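Local coordinates for fructose 1-phosphate kinase (PDB 2JG5), which probably catalyses the ATP-dependent phosphorylation of fructose 1-phosphate to fructose 1,6-bisphosphate, as a sugar kinase of the pfkB family, at residues A[42-47]-A[283-288]; A[197-202]-A[224-229]; A[272-277]-A[296-301]. One frame throughout, in Å; residues are numbered along the deposited sequence.

Contact 1 (A[42-47]-A[283-288]); sequences VSRVLK and EDLATR
In this pfkB-family fold, R44 and V45 on helix 38-48 receive L285 from the loop that joins helix 265-280 to helix 288-295. The helix begins within the glycine-rich GGKG motif of the family. The contact joins this early helix to a loop near the end of the chain. The backbones stand well apart, with 7.1 Å between V45 CA and L285 CA, and side chains fill the interval. L285 does the reaching through one methyl: its chi2 of -176° carries CD1 on away from CA, towards the helix. There CD1 meets the aliphatic stem of R44, coming within 3.4 Å of R44 CB and 3.8 Å of R44 CD. The two side chains cross at about a right angle, so the methyl abuts the arginine stem rather than running along it. On the V45 side the same CD1 lies 4.0 Å from V45 CG2, which places the methyl between neighbouring residues of one helical turn. L285 also packs on T279, while V45 also rests on S250 and A253 of helix 247-260. Just before L285, the D284 carboxylate turns to the amide that follows it: L285 N donates to D284 OD2 over 3.1 Å, with an N-H...O angle of 155°, approaching 43° out of the carboxylate plane. R44 and D284 both touch F34 of strand 25-36, yet R44 NE remains 5.5 Å from D284 OD2. No hydrogen bond or salt bridge joins the two segments. The chemistry is therefore that of an apolar fit between one leucine methyl and the hydrocarbon part of an arginine and a valine, with at most a through-space attraction, probably modest, between the opposite charges of R44 and D284.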
# COMPACT_ATOMS: atom_id res chain seq x y z
N VAL A 42 -11.58 17.80 4.96
CA VAL A 42 -12.68 18.72 5.24
C VAL A 42 -13.88 17.92 5.80
O VAL A 42 -14.44 18.28 6.83
CB VAL A 42 -13.10 19.58 3.99
CG1 VAL A 42 -14.14 20.61 4.38
CG2 VAL A 42 -11.92 20.29 3.39
N SER A 43 -14.24 16.83 5.13
CA SER A 43 -15.34 15.98 5.61
C SER A 43 -15.06 15.47 7.03
O SER A 43 -15.97 15.40 7.86
CB SER A 43 -15.61 14.81 4.67
OG SER A 43 -16.26 15.25 3.49
N ARG A 44 -13.79 15.14 7.29
CA ARG A 44 -13.37 14.63 8.60
C ARG A 44 -13.55 15.69 9.69
O ARG A 44 -14.06 15.38 10.78
CB ARG A 44 -11.93 14.14 8.58
CG ARG A 44 -11.69 12.78 7.94
CD ARG A 44 -10.52 12.11 8.64
NE ARG A 44 -10.02 10.89 7.99
CZ ARG A 44 -10.11 9.66 8.51
NH1 ARG A 44 -10.70 9.47 9.69
NH2 ARG A 44 -9.61 8.62 7.85
N VAL A 45 -13.16 16.92 9.40
CA VAL A 45 -13.32 18.01 10.37
C VAL A 45 -14.79 18.42 10.51
O VAL A 45 -15.27 18.65 11.62
CB VAL A 45 -12.41 19.23 10.08
CG1 VAL A 45 -12.53 20.27 11.20
CG2 VAL A 45 -10.96 18.79 9.94
N LEU A 46 -15.52 18.49 9.39
CA LEU A 46 -16.94 18.79 9.46
C LEU A 46 -17.60 17.78 10.38
O LEU A 46 -18.41 18.15 11.23
CB LEU A 46 -17.62 18.80 8.08
CG LEU A 46 -17.39 19.96 7.10
CD1 LEU A 46 -17.96 19.63 5.73
CD2 LEU A 46 -17.96 21.30 7.61
N LYS A 47 -17.20 16.50 10.24
CA LYS A 47 -17.74 15.42 11.08
C LYS A 47 -17.47 15.60 12.58
O LYS A 47 -18.38 15.45 13.39
CB LYS A 47 -17.22 14.05 10.62
CG LYS A 47 -17.92 12.88 11.29
CD LYS A 47 -19.42 12.88 10.96
CE LYS A 47 -20.22 12.05 11.96
NZ LYS A 47 -21.62 11.91 11.47
N GLU A 283 -1.19 15.64 16.19
CA GLU A 283 -0.61 14.62 15.30
C GLU A 283 -1.34 14.61 13.98
O GLU A 283 -0.73 14.67 12.90
CB GLU A 283 -0.71 13.20 15.89
CG GLU A 283 -0.65 13.07 17.40
CD GLU A 283 -0.81 11.62 17.86
OE1 GLU A 283 -0.72 10.70 17.00
OE2 GLU A 283 -1.02 11.39 19.07
N ASP A 284 -2.66 14.50 14.07
CA ASP A 284 -3.51 14.44 12.90
C ASP A 284 -4.48 15.61 12.91
O ASP A 284 -4.09 16.75 13.23
CB ASP A 284 -4.27 13.10 12.86
CG ASP A 284 -4.59 12.66 11.45
OD1 ASP A 284 -3.64 12.31 10.71
OD2 ASP A 284 -5.78 12.68 11.06
N LEU A 285 -5.73 15.34 12.56
CA LEU A 285 -6.78 16.35 12.58
C LEU A 285 -7.28 16.54 14.00
O LEU A 285 -7.21 15.64 14.83
CB LEU A 285 -7.92 15.94 11.65
CG LEU A 285 -7.57 15.71 10.18
CD1 LEU A 285 -8.84 15.43 9.41
CD2 LEU A 285 -6.87 16.92 9.58
N ALA A 286 -7.79 17.74 14.27
CA ALA A 286 -8.13 18.13 15.64
C ALA A 286 -9.33 17.38 16.19
O ALA A 286 -10.24 17.01 15.45
CB ALA A 286 -8.37 19.63 15.69
N THR A 287 -9.32 17.17 17.50
CA THR A 287 -10.49 16.67 18.20
C THR A 287 -11.44 17.84 18.42
O THR A 287 -11.05 19.01 18.30
CB THR A 287 -10.11 16.02 19.55
OG1 THR A 287 -9.49 16.99 20.41
CG2 THR A 287 -9.15 14.84 19.34
N ARG A 288 -12.70 17.52 18.74
CA ARG A 288 -13.73 18.52 19.04
C ARG A 288 -13.35 19.40 20.22
O ARG A 288 -13.54 20.62 20.18
CB ARG A 288 -15.08 17.84 19.28
CG ARG A 288 -16.26 18.80 19.48
CD ARG A 288 -16.44 19.74 18.28
NE ARG A 288 -17.56 20.65 18.43
CZ ARG A 288 -18.84 20.33 18.24
NH1 ARG A 288 -19.19 19.09 17.89
NH2 ARG A 288 -19.78 21.25 18.40

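Contact 2 (A[197-202]-A[224-229]); sequences ADVIKY and IYIDKE
Helix 197-202 and strand 224-226, meeting through V199, I200, I224 and I226, run in roughly the same direction, their axes 33° apart and 8.7 Å at closest approach. I224 and I226 alternate with Y225, so both isoleucines turn to the helix while the tyrosine faces the other way. I224 CD1 presses against the branch point of V199, 3.6 Å from V199 CB and equally 3.6 Å from V199 CG1. That valine methyl also settles 3.9 Å from I224 CB, so the two branched chains interlock at an angle. I226 meets mainly backbone: its CG2 is 4.0 Å from I200 O, and its CG1 is 4.1 Å from I200 CA. Its chi2 of 91°, away from a staggered value, swings CD1 towards V199, where it lies 4.3 Å from V199 CG1. I200 adds contacts to S231 and L303, and V199 to V216, so the helix spans several strands; R204 NE also donates to D227 O. This is the layered alpha/beta packing of ribokinase-like kinases, here a helix laid on the antiparallel C-terminal sheet through its branched aliphatic residues.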
# COMPACT_ATOMS: atom_id res chain seq x y z
N ALA A 197 -3.82 45.85 6.54
CA ALA A 197 -4.38 46.75 5.52
C ALA A 197 -4.07 46.30 4.08
O ALA A 197 -4.91 46.41 3.19
CB ALA A 197 -3.87 48.21 5.74
N ASP A 198 -2.86 45.80 3.84
CA ASP A 198 -2.48 45.27 2.53
C ASP A 198 -3.28 44.03 2.20
O ASP A 198 -3.69 43.84 1.06
CB ASP A 198 -0.98 44.97 2.48
CG ASP A 198 -0.14 46.18 2.07
OD1 ASP A 198 -0.68 47.11 1.43
OD2 ASP A 198 1.07 46.19 2.40
N VAL A 199 -3.51 43.18 3.20
CA VAL A 199 -4.31 41.97 3.01
C VAL A 199 -5.77 42.30 2.67
O VAL A 199 -6.33 41.71 1.75
CB VAL A 199 -4.22 41.01 4.23
CG1 VAL A 199 -5.09 39.78 4.03
CG2 VAL A 199 -2.77 40.59 4.50
N ILE A 200 -6.37 43.26 3.39
CA ILE A 200 -7.73 43.71 3.10
C ILE A 200 -7.83 44.22 1.67
O ILE A 200 -8.77 43.90 0.96
CB ILE A 200 -8.22 44.87 4.04
CG1 ILE A 200 -7.99 44.55 5.51
CG2 ILE A 200 -9.69 45.18 3.81
CD1 ILE A 200 -7.92 45.79 6.37
N LYS A 201 -6.85 45.03 1.25
CA LYS A 201 -6.88 45.65 -0.07
C LYS A 201 -6.96 44.61 -1.20
O LYS A 201 -7.97 44.52 -1.90
CB LYS A 201 -5.67 46.56 -0.25
CG LYS A 201 -5.66 47.35 -1.56
CD LYS A 201 -4.27 47.86 -1.87
CE LYS A 201 -4.27 48.73 -3.11
NZ LYS A 201 -2.88 49.10 -3.45
N TYR A 202 -5.91 43.79 -1.32
CA TYR A 202 -5.80 42.81 -2.40
C TYR A 202 -6.81 41.67 -2.30
O TYR A 202 -7.17 41.07 -3.31
CB TYR A 202 -4.35 42.29 -2.50
CG TYR A 202 -3.37 43.40 -2.77
CD1 TYR A 202 -3.41 44.10 -3.97
CD2 TYR A 202 -2.43 43.79 -1.81
CE1 TYR A 202 -2.53 45.13 -4.22
CE2 TYR A 202 -1.55 44.84 -2.06
CZ TYR A 202 -1.61 45.50 -3.27
OH TYR A 202 -0.74 46.53 -3.56
N ILE A 224 -7.23 36.50 7.82
CA ILE A 224 -8.12 37.62 7.56
C ILE A 224 -9.26 37.20 6.65
O ILE A 224 -9.04 36.62 5.58
CB ILE A 224 -7.37 38.86 7.00
CG1 ILE A 224 -6.37 39.38 8.04
CG2 ILE A 224 -8.38 39.95 6.59
CD1 ILE A 224 -5.48 40.47 7.57
N TYR A 225 -10.47 37.50 7.09
CA TYR A 225 -11.65 37.29 6.27
C TYR A 225 -11.95 38.62 5.59
O TYR A 225 -11.93 39.67 6.24
CB TYR A 225 -12.83 36.85 7.15
CG TYR A 225 -14.15 36.86 6.42
CD1 TYR A 225 -14.64 35.71 5.78
CD2 TYR A 225 -14.91 38.03 6.34
CE1 TYR A 225 -15.85 35.73 5.11
CE2 TYR A 225 -16.11 38.06 5.66
CZ TYR A 225 -16.58 36.92 5.05
OH TYR A 225 -17.77 36.96 4.39
N ILE A 226 -12.22 38.58 4.28
CA ILE A 226 -12.59 39.79 3.54
C ILE A 226 -13.91 39.62 2.78
O ILE A 226 -14.09 38.66 2.02
CB ILE A 226 -11.48 40.26 2.53
CG1 ILE A 226 -10.11 40.37 3.19
CG2 ILE A 226 -11.87 41.59 1.90
CD1 ILE A 226 -9.27 39.10 3.12
N ASP A 227 -14.81 40.59 2.98
CA ASP A 227 -16.15 40.67 2.40
C ASP A 227 -16.21 41.91 1.53
O ASP A 227 -15.27 42.71 1.51
CB ASP A 227 -17.13 40.93 3.55
CG ASP A 227 -18.31 40.04 3.53
OD1 ASP A 227 -18.32 39.09 2.71
OD2 ASP A 227 -19.21 40.28 4.35
N LYS A 228 -17.35 42.12 0.86
CA LYS A 228 -17.63 43.41 0.20
C LYS A 228 -17.92 44.48 1.26
O LYS A 228 -17.67 45.67 1.05
CB LYS A 228 -18.81 43.30 -0.77
CG LYS A 228 -18.99 44.48 -1.74
CD LYS A 228 -20.38 44.45 -2.43
CE LYS A 228 -20.82 45.82 -2.97
NZ LYS A 228 -20.52 46.06 -4.42
N GLU A 229 -18.44 44.05 2.41
CA GLU A 229 -18.91 44.97 3.44
C GLU A 229 -18.07 45.02 4.72
O GLU A 229 -18.19 45.97 5.50
CB GLU A 229 -20.40 44.71 3.74
CG GLU A 229 -20.75 43.27 4.16
CD GLU A 229 -22.25 42.94 4.09
OE1 GLU A 229 -23.09 43.86 4.26
OE2 GLU A 229 -22.58 41.75 3.87

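Contact 3 (A[272-277]-A[296-301]); sequences AVACGT and SQVTIS
The flat group here is the V273-A274 peptide, and V298 covers one of its faces: V298 CG2 stands almost directly above A274 N, 4.0 Å away. The peptide belongs to helix 265-280, which packs against the antiparallel C-terminal sheet of the ribokinase-like fold where strand 299-303 begins. At the carbonyl end of the same peptide, T277 brings two donors to V273 O. T277 N bonds to V273 O at 2.9 Å, the ordinary helical bond, and T277 OG1 reaches the same V273 O at 2.7 Å. These donors reach the oxygen from opposite faces of the carbonyl plane, and the hydroxyl lies on the face that V298 CG2 covers. The hydroxyl bond is bent, with a C=O...O angle of 143° and the donor 37° above the plane. A chi1 of -55° turns OG1 back along the helix to the preceding turn, so the threonine hydroxyl, buried in the protein, is satisfied by its own helix and not by the strand. V298 thus meets the helix without a hydrogen bond between the two segments. V298 CG1 lies anti to its backbone N and faces V273, while CG2, beside that N, faces A274, 4.2 Å from A274 CB. The helix surface completes the fit elsewhere: V273 also lies on A234 of strand 230-235, and A274 touches I294 and K295 at the end of helix 288-295. T299 and S301 pair through their backbones with V235 and K233, which fixes the strand that V298 leads into. The backbone of V298 is anchored too, since V298 O accepts from Q270 NE2, one turn back on the packed helix. At the valine pair itself, V273 CG1 and V298 CG1 meet methyl to methyl at 4.1 Å.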
# COMPACT_ATOMS: atom_id res chain seq x y z
N ALA A 272 -13.34 28.64 12.25
CA ALA A 272 -12.44 28.30 11.16
C ALA A 272 -10.97 28.34 11.59
O ALA A 272 -10.23 27.38 11.37
CB ALA A 272 -12.69 29.22 9.98
N VAL A 273 -10.57 29.44 12.23
CA VAL A 273 -9.20 29.63 12.71
C VAL A 273 -8.85 28.69 13.87
O VAL A 273 -7.73 28.15 13.93
CB VAL A 273 -8.88 31.13 13.02
CG1 VAL A 273 -7.53 31.28 13.65
CG2 VAL A 273 -8.94 31.96 11.74
N ALA A 274 -9.80 28.48 14.78
CA ALA A 274 -9.63 27.51 15.87
C ALA A 274 -9.33 26.12 15.32
O ALA A 274 -8.42 25.45 15.79
CB ALA A 274 -10.87 27.46 16.76
N CYS A 275 -10.10 25.70 14.31
CA CYS A 275 -9.90 24.40 13.66
C CYS A 275 -8.50 24.20 13.08
O CYS A 275 -7.86 23.18 13.34
CB CYS A 275 -10.95 24.18 12.58
SG CYS A 275 -12.58 24.00 13.25
N GLY A 276 -8.05 25.17 12.28
CA GLY A 276 -6.74 25.13 11.66
C GLY A 276 -5.61 25.19 12.66
O GLY A 276 -4.56 24.58 12.46
N THR A 277 -5.84 25.91 13.75
CA THR A 277 -4.87 26.00 14.83
C THR A 277 -4.80 24.68 15.58
O THR A 277 -3.72 24.11 15.74
CB THR A 277 -5.20 27.14 15.80
OG1 THR A 277 -5.32 28.36 15.05
CG2 THR A 277 -4.10 27.30 16.86
N SER A 296 -12.16 29.72 22.20
CA SER A 296 -12.24 30.62 23.35
C SER A 296 -11.03 31.55 23.35
O SER A 296 -11.06 32.64 23.93
CB SER A 296 -12.28 29.83 24.65
OG SER A 296 -13.20 28.76 24.58
N GLN A 297 -9.96 31.10 22.69
CA GLN A 297 -8.67 31.77 22.73
C GLN A 297 -8.41 32.62 21.49
O GLN A 297 -7.52 33.46 21.48
CB GLN A 297 -7.55 30.74 22.88
CG GLN A 297 -7.60 29.96 24.19
CD GLN A 297 -6.49 28.94 24.30
OE1 GLN A 297 -6.42 28.00 23.50
NE2 GLN A 297 -5.62 29.12 25.28
N VAL A 298 -9.19 32.38 20.44
CA VAL A 298 -9.04 33.11 19.19
C VAL A 298 -9.72 34.46 19.35
O VAL A 298 -10.89 34.56 19.73
CB VAL A 298 -9.62 32.32 17.98
CG1 VAL A 298 -9.59 33.15 16.70
CG2 VAL A 298 -8.85 31.02 17.78
N THR A 299 -8.96 35.52 19.07
CA THR A 299 -9.50 36.87 19.09
C THR A 299 -10.04 37.26 17.72
O THR A 299 -9.45 36.93 16.68
CB THR A 299 -8.45 37.87 19.55
OG1 THR A 299 -7.93 37.44 20.81
CG2 THR A 299 -9.05 39.26 19.71
N ILE A 300 -11.18 37.95 17.74
CA ILE A 300 -11.86 38.42 16.53
C ILE A 300 -11.95 39.94 16.58
O ILE A 300 -12.38 40.52 17.58
CB ILE A 300 -13.28 37.78 16.40
CG1 ILE A 300 -13.18 36.30 16.01
CG2 ILE A 300 -14.20 38.58 15.45
CD1 ILE A 300 -12.35 35.98 14.77
N SER A 301 -11.52 40.58 15.50
CA SER A 301 -11.58 42.03 15.40
C SER A 301 -12.01 42.45 14.01
O SER A 301 -11.60 41.84 13.02
CB SER A 301 -10.21 42.64 15.70
OG SER A 301 -9.79 42.23 16.99

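From the N terminus, helix 38-48 comes first, and its partner loop arrives only at 283-288, so contact 1 closes by far the longest loop. Contact 2 falls wholly within that span, a short closure of helix 196-208 onto strand 223-226. Contact 3 opens at 272-277, before contact 1 has closed, and ends at 296-301 after it, so these two cross along the chain. They also touch in space, V45 CG1 lying 4.3 Å from C275 SG. Contacts 2 and 3 follow in series and set different helices on the same antiparallel sheet, with centres 18 Å apart. Contact 1 joins the early helix 38-48 to the loop between helices 265-280 and 288-295, beside contact 3.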